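PDB 4PY6: bromodomain protein, putative from Plasmodium falciparum 3D7, which probably reads acetylated lysines through its bromodomain, whose pocket also accepts a dihydropteridinone-type ligand. Local coordinates for residues D93-Y98 against K124-W129. Numbering follows the deposited sequence.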
loop_
_atom_site.group_PDB
_atom_site.type_symbol
_atom_site.label_atom_id
_atom_site.label_comp_id
_atom_site.label_asym_id
_atom_site.label_seq_id
_atom_site.Cartn_x
_atom_site.Cartn_y
_atom_site.Cartn_z
ATOM N N ASP A 93 -6.260 -15.382 -5.190
ATOM C CA ASP A 93 -7.547 -14.771 -4.840
ATOM C C ASP A 93 -7.386 -13.316 -4.412
ATOM O O ASP A 93 -8.190 -12.475 -4.814
ATOM C CB ASP A 93 -8.289 -15.591 -3.769
ATOM C CG ASP A 93 -9.188 -16.704 -4.295
ATOM O OD1 ASP A 93 -9.197 -16.937 -5.525
ATOM O OD2 ASP A 93 -9.899 -17.324 -3.480
ATOM N N MET A 94 -6.340 -13.013 -3.615
ATOM C CA MET A 94 -6.047 -11.650 -3.163
ATOM C C MET A 94 -5.702 -10.770 -4.362
ATOM O O MET A 94 -6.228 -9.664 -4.463
ATOM C CB MET A 94 -4.915 -11.631 -2.127
ATOM C CG MET A 94 -5.301 -12.200 -0.772
ATOM S SD MET A 94 -6.329 -11.105 0.233
ATOM C CE MET A 94 -5.092 -10.083 0.965
ATOM N N LYS A 95 -4.875 -11.293 -5.302
ATOM C CA LYS A 95 -4.479 -10.607 -6.539
ATOM C C LYS A 95 -5.680 -10.378 -7.461
ATOM O O LYS A 95 -5.734 -9.361 -8.154
ATOM C CB LYS A 95 -3.388 -11.398 -7.285
ATOM C CG LYS A 95 -1.979 -11.302 -6.675
ATOM C CD LYS A 95 -1.251 -9.982 -6.964
ATOM C CE LYS A 95 -0.565 -9.936 -8.311
ATOM N NZ LYS A 95 0.183 -8.663 -8.503
ATOM N N LEU A 96 -6.641 -11.325 -7.452
ATOM C CA LEU A 96 -7.869 -11.296 -8.245
ATOM C C LEU A 96 -8.754 -10.093 -7.903
ATOM O O LEU A 96 -9.335 -9.511 -8.817
ATOM C CB LEU A 96 -8.629 -12.623 -8.066
ATOM C CG LEU A 96 -9.784 -12.953 -9.011
ATOM C CD1 LEU A 96 -9.332 -13.001 -10.466
ATOM C CD2 LEU A 96 -10.407 -14.283 -8.632
ATOM N N ILE A 97 -8.829 -9.707 -6.607
ATOM C CA ILE A 97 -9.601 -8.550 -6.123
ATOM C C ILE A 97 -9.182 -7.281 -6.884
ATOM O O ILE A 97 -10.028 -6.591 -7.459
ATOM C CB ILE A 97 -9.423 -8.341 -4.583
ATOM C CG1 ILE A 97 -9.918 -9.543 -3.759
ATOM C CG2 ILE A 97 -10.081 -7.034 -4.116
ATOM C CD1 ILE A 97 -9.523 -9.486 -2.269
ATOM N N TYR A 98 -7.872 -6.988 -6.874
ATOM C CA TYR A 98 -7.290 -5.805 -7.497
ATOM C C TYR A 98 -7.297 -5.873 -9.019
ATOM O O TYR A 98 -7.543 -4.851 -9.659
ATOM C CB TYR A 98 -5.889 -5.506 -6.928
ATOM C CG TYR A 98 -5.757 -5.784 -5.442
ATOM C CD1 TYR A 98 -6.568 -5.135 -4.514
ATOM C CD2 TYR A 98 -4.831 -6.706 -4.966
ATOM C CE1 TYR A 98 -6.481 -5.421 -3.153
ATOM C CE2 TYR A 98 -4.703 -6.965 -3.603
ATOM C CZ TYR A 98 -5.533 -6.323 -2.699
ATOM O OH TYR A 98 -5.420 -6.585 -1.354
ATOM N N LYS A 124 0.891 -3.059 -1.639
ATOM C CA LYS A 124 0.951 -3.319 -0.196
ATOM C C LYS A 124 0.892 -4.831 0.076
ATOM O O LYS A 124 1.653 -5.319 0.914
ATOM C CB LYS A 124 -0.174 -2.570 0.546
ATOM C CG LYS A 124 -0.050 -2.615 2.065
ATOM C CD LYS A 124 -1.235 -1.985 2.773
ATOM C CE LYS A 124 -1.194 -2.271 4.252
ATOM N NZ LYS A 124 -2.276 -1.570 4.985
ATOM N N PHE A 125 0.006 -5.569 -0.646
ATOM C CA PHE A 125 -0.145 -7.023 -0.530
ATOM C C PHE A 125 1.130 -7.743 -0.969
ATOM O O PHE A 125 1.559 -8.681 -0.294
ATOM C CB PHE A 125 -1.372 -7.543 -1.318
ATOM C CG PHE A 125 -1.385 -9.042 -1.535
ATOM C CD1 PHE A 125 -1.621 -9.913 -0.476
ATOM C CD2 PHE A 125 -1.121 -9.584 -2.788
ATOM C CE1 PHE A 125 -1.592 -11.298 -0.667
ATOM C CE2 PHE A 125 -1.098 -10.968 -2.980
ATOM C CZ PHE A 125 -1.329 -11.816 -1.916
ATOM N N GLU A 126 1.726 -7.306 -2.103
ATOM C CA GLU A 126 2.960 -7.871 -2.656
ATOM C C GLU A 126 4.135 -7.723 -1.696
ATOM O O GLU A 126 4.981 -8.616 -1.643
ATOM C CB GLU A 126 3.292 -7.260 -4.024
ATOM C CG GLU A 126 2.551 -7.900 -5.190
ATOM C CD GLU A 126 2.911 -9.333 -5.542
ATOM O OE1 GLU A 126 4.079 -9.738 -5.332
ATOM O OE2 GLU A 126 2.026 -10.044 -6.070
ATOM N N PHE A 127 4.178 -6.612 -0.928
ATOM C CA PHE A 127 5.209 -6.367 0.086
ATOM C C PHE A 127 5.022 -7.364 1.227
ATOM O O PHE A 127 5.988 -8.003 1.639
ATOM C CB PHE A 127 5.148 -4.915 0.610
ATOM C CG PHE A 127 5.993 -4.646 1.839
ATOM C CD1 PHE A 127 5.458 -4.785 3.116
ATOM C CD2 PHE A 127 7.324 -4.265 1.719
ATOM C CE1 PHE A 127 6.242 -4.553 4.251
ATOM C CE2 PHE A 127 8.105 -4.029 2.855
ATOM C CZ PHE A 127 7.557 -4.168 4.113
ATOM N N LEU A 128 3.775 -7.485 1.731
ATOM C CA LEU A 128 3.396 -8.380 2.825
ATOM C C LEU A 128 3.588 -9.850 2.473
ATOM O O LEU A 128 3.948 -10.640 3.347
ATOM C CB LEU A 128 1.956 -8.108 3.296
ATOM C CG LEU A 128 1.732 -6.800 4.066
ATOM C CD1 LEU A 128 0.266 -6.424 4.082
ATOM C CD2 LEU A 128 2.280 -6.880 5.487
ATOM N N TRP A 129 3.376 -10.212 1.190
ATOM C CA TRP A 129 3.575 -11.576 0.699
ATOM C C TRP A 129 5.071 -11.883 0.622
ATOM O O TRP A 129 5.477 -12.974 1.010
ATOM C CB TRP A 129 2.896 -11.790 -0.663
ATOM C CG TRP A 129 3.057 -13.182 -1.203
ATOM C CD1 TRP A 129 3.983 -13.607 -2.108
ATOM C CD2 TRP A 129 2.292 -14.338 -0.836
ATOM N NE1 TRP A 129 3.837 -14.955 -2.338
ATOM C CE2 TRP A 129 2.803 -15.430 -1.573
ATOM C CE3 TRP A 129 1.211 -14.557 0.036
ATOM C CZ2 TRP A 129 2.272 -16.721 -1.468
ATOM C CZ3 TRP A 129 0.683 -15.837 0.136
ATOM C CH2 TRP A 129 1.217 -16.902 -0.603
#
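Phe125 reaches across from 124-129 and lays one face of its ring against Met94: CB of Met94 stands 3.8 Å from the ring centroid, 20° off the normal, a CH-pi contact offset toward the CE1–CZ rim. A chi1 of 165° swings the Phe125 ring away from its own backbone N and out toward helix 87-104. The Met94 chain, bent at chi2 and chi3, curls back so that its CE lies 3.8 Å from CD1 of Phe125; SD, 5.4 Å from the centroid, makes an oblique Met-aromatic contact. CG of Lys95 meets the ring obliquely at CE2 of Phe125 (3.8 Å), and CE2 of Tyr98 lies 4.1 Å from CB of Phe125, at the root of the ring. The Tyr98 hydroxyl shares a hydrogen bond with that of Tyr72. The one polar link is a salt bridge, Lys95 NZ to Glu126 OE2 at 3.4 Å, whose hydrogen bond is weak; each end has its stronger partner elsewhere, Lys95 in Asp122 (salt bridge), Glu126 in the Tyr91 hydroxyl (hydrogen bond). The segments run nearly antiparallel (165°), axes 11.1 Å apart, joining the last two helices of the bromodomain's left-handed four-helix bundle. Helix 22-32 meets Met94 and Phe125 through Leu32 and Val31; helix 72-81 packs on Met94 through Ile75.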